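Kelch-like protein 7 (Homo sapiens, PDB 3II7) serves as the substrate-specific adapter of a BTB-CUL3-RBX1 E3 ubiquitin ligase, the part crystallised being its six-repeat Kelch domain. Local coordinates at residues P88-D93 with G109-N114; C41-R46 with D80-K85. One frame throughout, in Å; residues are numbered along the deposited sequence.

Contact 1 (P88-D93 with G109-N114); sequences PPTPRD and GSEVGN. With EDO (1,2-ethanediol), chain X.
Two loops of the Kelch beta-propeller, one from repeat 2 and one from repeat 3, are joined here by an isolated antiparallel bridge in which D93 and S110 form a hydrogen-bonded pair. D93 N donates a hydrogen bond to S110 O at 2.9 Å, nearly straight at 166°, and S110 N donates one to D93 O at 2.8 Å. The hydroxyl OG of S110 lies 3.4 Å from the same D93 O, at best a weak addition. Just before the bridge, G109 brings its CA within 3.0 Å of D93 O.

R92 lays its CB against S110 O at 3.2 Å. With CG set between the backbone N and carbonyl carbon (chi1 54°) and the chain extended from there, the guanidinium comes edge-on to T90: NH1 bonds at 2.9 Å to a lone pair of T90 O, which lies in the guanidinium plane. The rest of the group is shared out, NH1 also in a salt bridge with E121, NE to G108 O and NH2 to T106 OG1, so the charge is held at several corners.

E111 and T90 also meet, crossing at about a right angle, with E111 OE2 3.4 Å from T90 CG2, while T90 OG1 bonds to E121. One water donates to both P91 O and E111 OE2, bridging the two segments. D93 turns its carboxylate away to S64 OG. The whole is a loop-to-loop joint of the propeller: the linker entering the sheet that begins with strand 96-100 is bridged to a loop of that same sheet, across the boundary between Kelch repeats 2 and 3.

Contact 2 (C41-R46 with D80-K85); sequences CPFEKR and DSWYSK. With EDO (1,2-ethanediol), chain G; EDO (1,2-ethanediol), chain M; EDO (1,2-ethanediol), chain B; EDO (1,2-ethanediol), chain H.
C41 swings SG anti to its backbone N (chi1 179°), while F43 and W82 each set CG anti to the carbonyl carbon, and these choices bring the sulfur and the phenyl ring up to the W82 indole. The SG of C41 sits 3.6 Å from W82 CZ2, approaching the six-membered ring obliquely in a sulfur-aromatic contact. The same sulfur accepts a long hydrogen bond from F43 N, which ties the cysteine side chain to the backbone of its own loop.

P42, between them in sequence, lies over the pyrrole part of the indole. Its CD stands 3.6 Å from the centroid of the five-membered ring and only 17° off the normal, a clear CH-pi contact. F43 meets the same face further along, as an offset edge-to-face pair: the phenyl edge is directed at the indole, CE2 being 3.6 Å from W82 CE3, with the two planes at 78° and the centroids 5.5 Å apart. P42 CG in turn rests near the rim of one phenyl face, so the proline packs against both rings. Beyond the indole, the phenyl tip CZ comes within 3.8 Å of S84 OG, a hydroxyl whose hydrogen bond is with D73.

The indole is fixed in rotation by NE1, which bonds to R40 O just before the cysteine. Around this surface patch, W82 also meets the ring of Y75 and touches I60 on strand 57-61, F43 leans on R71 and D73 of strand 71-76, and strand 81-86 pairs with that strand as the outermost of its four-stranded sheet, with the loop after strand 35-38 packed against it.

Along the chain the contacts come in series: contact 2 closes at K85 before contact 1 opens at P88, and their centres are about 21 Å apart. Strand 81-86 is the link between them, since its residues receive the 41-46 loop and the chain then continues directly into the 88-93 loop. Contact 2 thus joins Kelch repeat 1 to repeat 2, and contact 1 joins repeat 2 to repeat 3. In terms of sheets, contact 2 packs the linker entering the sheet of strands 50-54, 57-61, 71-76 and 81-86 on its last strand, and contact 1 bridges the linker leaving it to a loop of the next sheet, so the two hold successive linkers of one propeller domain.

Contact 1 (P88-D93 with G109-N114)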
loop_
_atom_site.group_PDB
_atom_site.type_symbol
_atom_site.label_atom_id
_atom_site.label_comp_id
_atom_site.label_asym_id
_atom_site.label_seq_id
_atom_site.Cartn_x
_atom_site.Cartn_y
_atom_site.Cartn_z
ATOM N N PRO A 88 -12.741 -10.280 -2.380
ATOM C CA PRO A 88 -12.988 -10.557 -1.010
ATOM C C PRO A 88 -14.475 -10.783 -0.791
ATOM O O PRO A 88 -15.295 -10.124 -1.444
ATOM C CB PRO A 88 -12.471 -9.293 -0.281
ATOM C CG PRO A 88 -12.689 -8.193 -1.232
ATOM C CD PRO A 88 -12.546 -8.839 -2.637
ATOM N N PRO A 89 -14.817 -11.711 0.106
ATOM C CA PRO A 89 -16.192 -11.986 0.466
ATOM C C PRO A 89 -16.973 -10.725 0.825
ATOM O O PRO A 89 -18.161 -10.661 0.544
ATOM C CB PRO A 89 -16.059 -12.914 1.673
ATOM C CG PRO A 89 -14.772 -13.624 1.465
ATOM C CD PRO A 89 -13.880 -12.664 0.750
ATOM N N THR A 90 -16.307 -9.741 1.438
ATOM C CA THR A 90 -16.942 -8.473 1.802
ATOM C C THR A 90 -16.341 -7.361 0.951
ATOM O O THR A 90 -15.238 -6.896 1.223
ATOM C CB THR A 90 -16.763 -8.138 3.273
ATOM O OG1 THR A 90 -17.334 -9.177 4.076
ATOM C CG2 THR A 90 -17.451 -6.821 3.609
ATOM N N PRO A 91 -17.058 -6.945 -0.102
ATOM C CA PRO A 91 -16.535 -5.839 -0.910
ATOM C C PRO A 91 -16.474 -4.579 -0.080
ATOM O O PRO A 91 -17.374 -4.318 0.733
ATOM C CB PRO A 91 -17.553 -5.702 -2.042
ATOM C CG PRO A 91 -18.272 -7.018 -2.095
ATOM C CD PRO A 91 -18.292 -7.512 -0.675
ATOM N N ARG A 92 -15.385 -3.838 -0.234
ATOM C CA ARG A 92 -15.148 -2.637 0.557
ATOM C C ARG A 92 -14.056 -1.780 -0.076
ATOM O O ARG A 92 -13.210 -2.279 -0.855
ATOM C CB ARG A 92 -14.780 -2.984 1.989
ATOM C CG ARG A 92 -13.651 -3.919 2.123
ATOM C CD ARG A 92 -13.847 -4.720 3.365
ATOM N NE ARG A 92 -12.619 -5.283 3.849
ATOM C CZ ARG A 92 -12.158 -6.486 3.572
ATOM N NH1 ARG A 92 -12.800 -7.292 2.756
ATOM N NH2 ARG A 92 -11.019 -6.884 4.140
ATOM N N ASP A 93 -14.104 -0.493 0.264
ATOM C CA ASP A 93 -13.179 0.511 -0.241
ATOM C C ASP A 93 -12.134 0.835 0.835
ATOM O O ASP A 93 -12.409 0.718 2.016
ATOM C CB ASP A 93 -13.941 1.813 -0.551
ATOM C CG ASP A 93 -14.793 1.733 -1.836
ATOM O OD1 ASP A 93 -14.895 0.667 -2.441
ATOM O OD2 ASP A 93 -15.356 2.778 -2.239
ATOM N N GLY A 109 -11.030 -1.131 5.729
ATOM C CA GLY A 109 -11.829 -0.531 4.654
ATOM C C GLY A 109 -13.216 -0.176 5.126
ATOM O O GLY A 109 -13.523 -0.306 6.292
ATOM N N SER A 110 -14.046 0.298 4.193
ATOM C CA SER A 110 -15.374 0.810 4.488
ATOM C C SER A 110 -16.338 0.216 3.503
ATOM O O SER A 110 -15.995 0.008 2.345
ATOM C CB SER A 110 -15.425 2.352 4.356
ATOM O OG SER A 110 -14.940 2.792 3.098
ATOM N N GLU A 111 -17.548 -0.045 3.969
ATOM C CA GLU A 111 -18.686 -0.345 3.113
ATOM C C GLU A 111 -19.584 0.898 3.151
ATOM O O GLU A 111 -19.272 1.893 3.816
ATOM C CB GLU A 111 -19.494 -1.526 3.656
ATOM C CG GLU A 111 -18.813 -2.890 3.703
ATOM C CD GLU A 111 -19.671 -3.914 4.462
ATOM O OE1 GLU A 111 -19.805 -3.779 5.702
ATOM O OE2 GLU A 111 -20.216 -4.838 3.819
ATOM N N VAL A 112 -20.707 0.832 2.456
ATOM C CA VAL A 112 -21.791 1.781 2.701
ATOM C C VAL A 112 -22.341 1.525 4.134
ATOM O O VAL A 112 -22.525 0.370 4.550
ATOM C CB VAL A 112 -22.905 1.653 1.636
ATOM C CG1 VAL A 112 -22.354 2.008 0.259
ATOM C CG2 VAL A 112 -23.497 0.240 1.630
ATOM N N GLY A 113 -22.552 2.595 4.897
ATOM C CA GLY A 113 -23.112 2.471 6.254
ATOM C C GLY A 113 -22.102 2.111 7.333
ATOM O O GLY A 113 -22.476 1.746 8.457
ATOM N N ASN A 114 -20.815 2.217 7.010
ATOM C CA ASN A 114 -19.780 1.989 8.011
ATOM C C ASN A 114 -18.484 2.711 7.604
ATOM O O ASN A 114 -17.905 2.429 6.546
ATOM C CB ASN A 114 -19.575 0.463 8.208
ATOM C CG ASN A 114 -19.423 0.058 9.684
ATOM O OD1 ASN A 114 -18.902 0.819 10.508
ATOM N ND2 ASN A 114 -19.876 -1.153 10.012
HETATM C C1 EDO X . -16.923 -1.736 12.267
HETATM O O1 EDO X . -17.428 -0.396 12.348
HETATM C C2 EDO X . -17.796 -2.689 13.079
HETATM O O2 EDO X . -18.093 -2.122 14.359
HETATM O O HOH W 1 -19.819 -4.843 1.299
#

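Contact 2 (C41-R46 with D80-K85)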
loop_
_atom_site.group_PDB
_atom_site.type_symbol
_atom_site.label_atom_id
_atom_site.label_comp_id
_atom_site.label_asym_id
_atom_site.label_seq_id
_atom_site.Cartn_x
_atom_site.Cartn_y
_atom_site.Cartn_z
ATOM N N CYS A 41 -3.608 -3.064 -19.812
ATOM C CA CYS A 41 -4.648 -3.412 -18.828
ATOM C C CYS A 41 -6.000 -3.166 -19.447
ATOM O O CYS A 41 -6.292 -2.038 -19.832
ATOM C CB CYS A 41 -4.538 -2.548 -17.604
ATOM S SG CYS A 41 -5.783 -2.845 -16.328
ATOM N N PRO A 42 -6.837 -4.201 -19.524
ATOM C CA PRO A 42 -8.148 -4.064 -20.150
ATOM C C PRO A 42 -9.291 -3.747 -19.153
ATOM O O PRO A 42 -10.460 -3.807 -19.518
ATOM C CB PRO A 42 -8.347 -5.444 -20.736
ATOM C CG PRO A 42 -7.792 -6.340 -19.687
ATOM C CD PRO A 42 -6.600 -5.600 -19.119
ATOM N N PHE A 43 -8.937 -3.381 -17.926
ATOM C CA PHE A 43 -9.925 -3.042 -16.872
ATOM C C PHE A 43 -9.861 -1.584 -16.509
ATOM O O PHE A 43 -8.768 -1.003 -16.385
ATOM C CB PHE A 43 -9.680 -3.881 -15.621
ATOM C CG PHE A 43 -9.767 -5.364 -15.870
ATOM C CD1 PHE A 43 -10.976 -5.948 -16.211
ATOM C CD2 PHE A 43 -8.650 -6.172 -15.762
ATOM C CE1 PHE A 43 -11.059 -7.301 -16.455
ATOM C CE2 PHE A 43 -8.730 -7.533 -16.006
ATOM C CZ PHE A 43 -9.944 -8.091 -16.354
ATOM N N GLU A 44 -11.041 -0.997 -16.319
ATOM C CA GLU A 44 -11.165 0.401 -15.952
ATOM C C GLU A 44 -10.685 0.628 -14.519
ATOM O O GLU A 44 -10.656 -0.306 -13.706
ATOM C CB GLU A 44 -12.607 0.844 -16.099
ATOM C CG GLU A 44 -13.069 0.875 -17.537
ATOM C CD GLU A 44 -14.378 1.616 -17.717
ATOM O OE1 GLU A 44 -15.202 1.624 -16.774
ATOM O OE2 GLU A 44 -14.576 2.197 -18.805
ATOM N N LYS A 45 -10.330 1.873 -14.219
ATOM C CA LYS A 45 -9.881 2.272 -12.909
ATOM C C LYS A 45 -10.903 1.905 -11.856
ATOM O O LYS A 45 -12.109 2.074 -12.073
ATOM C CB LYS A 45 -9.768 3.796 -12.822
ATOM C CG LYS A 45 -8.767 4.449 -13.679
ATOM C CD LYS A 45 -9.046 5.971 -13.781
ATOM C CE LYS A 45 -8.482 6.727 -12.611
ATOM N NZ LYS A 45 -7.012 6.824 -12.738
ATOM N N ARG A 46 -10.396 1.447 -10.712
ATOM C CA ARG A 46 -11.186 1.265 -9.510
ATOM C C ARG A 46 -10.947 2.429 -8.574
ATOM O O ARG A 46 -9.810 2.950 -8.490
ATOM C CB ARG A 46 -10.749 0.016 -8.766
ATOM C CG ARG A 46 -10.953 -1.262 -9.494
ATOM C CD ARG A 46 -10.717 -2.441 -8.600
ATOM N NE ARG A 46 -10.785 -3.695 -9.338
ATOM C CZ ARG A 46 -11.172 -4.873 -8.830
ATOM N NH1 ARG A 46 -11.557 -4.987 -7.562
ATOM N NH2 ARG A 46 -11.203 -5.941 -9.604
ATOM N N ASP A 80 2.287 -11.806 -19.026
ATOM C CA ASP A 80 1.666 -10.550 -19.469
ATOM C C ASP A 80 0.206 -10.789 -19.825
ATOM O O ASP A 80 -0.270 -10.425 -20.923
ATOM C CB ASP A 80 2.455 -9.969 -20.664
ATOM C CG ASP A 80 1.896 -8.640 -21.172
ATOM O OD1 ASP A 80 1.421 -7.808 -20.361
ATOM O OD2 ASP A 80 1.966 -8.430 -22.395
ATOM N N SER A 81 -0.520 -11.404 -18.897
ATOM C CA SER A 81 -1.915 -11.753 -19.147
ATOM C C SER A 81 -2.738 -11.559 -17.890
ATOM O O SER A 81 -2.211 -11.606 -16.774
ATOM C CB SER A 81 -2.033 -13.201 -19.619
ATOM O OG SER A 81 -1.607 -14.089 -18.626
ATOM N N TRP A 82 -4.035 -11.330 -18.103
ATOM C CA TRP A 82 -4.964 -11.051 -17.040
ATOM C C TRP A 82 -5.968 -12.163 -16.880
ATOM O O TRP A 82 -6.405 -12.787 -17.869
ATOM C CB TRP A 82 -5.730 -9.763 -17.336
ATOM C CG TRP A 82 -4.918 -8.512 -17.196
ATOM C CD1 TRP A 82 -4.155 -7.920 -18.173
ATOM C CD2 TRP A 82 -4.803 -7.680 -16.034
ATOM N NE1 TRP A 82 -3.555 -6.777 -17.677
ATOM C CE2 TRP A 82 -3.954 -6.599 -16.377
ATOM C CE3 TRP A 82 -5.338 -7.738 -14.730
ATOM C CZ2 TRP A 82 -3.618 -5.587 -15.460
ATOM C CZ3 TRP A 82 -5.021 -6.736 -13.829
ATOM C CH2 TRP A 82 -4.143 -5.679 -14.188
ATOM N N TYR A 83 -6.371 -12.383 -15.640
ATOM C CA TYR A 83 -7.484 -13.264 -15.345
ATOM C C TYR A 83 -8.253 -12.777 -14.124
ATOM O O TYR A 83 -7.812 -11.848 -13.441
ATOM C CB TYR A 83 -7.014 -14.715 -15.198
ATOM C CG TYR A 83 -6.036 -14.965 -14.103
ATOM C CD1 TYR A 83 -6.452 -15.493 -12.886
ATOM C CD2 TYR A 83 -4.665 -14.739 -14.288
ATOM C CE1 TYR A 83 -5.529 -15.743 -11.851
ATOM C CE2 TYR A 83 -3.758 -15.023 -13.277
ATOM C CZ TYR A 83 -4.198 -15.516 -12.070
ATOM O OH TYR A 83 -3.297 -15.802 -11.061
ATOM N N SER A 84 -9.423 -13.357 -13.873
ATOM C CA SER A 84 -10.257 -12.868 -12.766
ATOM C C SER A 84 -10.782 -13.980 -11.896
ATOM O O SER A 84 -11.174 -15.047 -12.398
ATOM C CB SER A 84 -11.439 -12.061 -13.296
ATOM O OG SER A 84 -11.014 -10.989 -14.096
ATOM N N LYS A 85 -10.792 -13.716 -10.595
ATOM C CA LYS A 85 -11.340 -14.609 -9.577
ATOM C C LYS A 85 -12.367 -13.835 -8.764
ATOM O O LYS A 85 -12.566 -12.678 -9.004
ATOM C CB LYS A 85 -10.211 -15.087 -8.680
ATOM C CG LYS A 85 -9.181 -15.907 -9.405
ATOM C CD LYS A 85 -9.746 -17.292 -9.720
ATOM C CE LYS A 85 -8.872 -18.058 -10.673
ATOM N NZ LYS A 85 -9.643 -19.194 -11.239
HETATM C C1 EDO G . -6.618 0.993 -10.667
HETATM O O1 EDO G . -7.836 0.265 -10.501
HETATM C C2 EDO G . -6.527 2.163 -9.692
HETATM O O2 EDO G . -7.585 3.123 -9.942
HETATM C C1 EDO M . -11.563 4.805 -17.997
HETATM O O1 EDO M . -11.123 4.017 -19.103
HETATM C C2 EDO M . -10.497 4.847 -16.894
HETATM O O2 EDO M . -9.786 3.618 -16.805
HETATM C C1 EDO B . -2.817 0.697 -19.335
HETATM O O1 EDO B . -1.444 1.048 -19.638
HETATM C C2 EDO B . -3.692 0.746 -20.580
HETATM O O2 EDO B . -3.622 -0.450 -21.364
HETATM C C1 EDO H . -6.797 2.583 -5.880
HETATM O O1 EDO H . -8.086 2.283 -6.404
HETATM C C2 EDO H . -6.737 3.934 -5.206
HETATM O O2 EDO H . -5.541 3.988 -4.419
#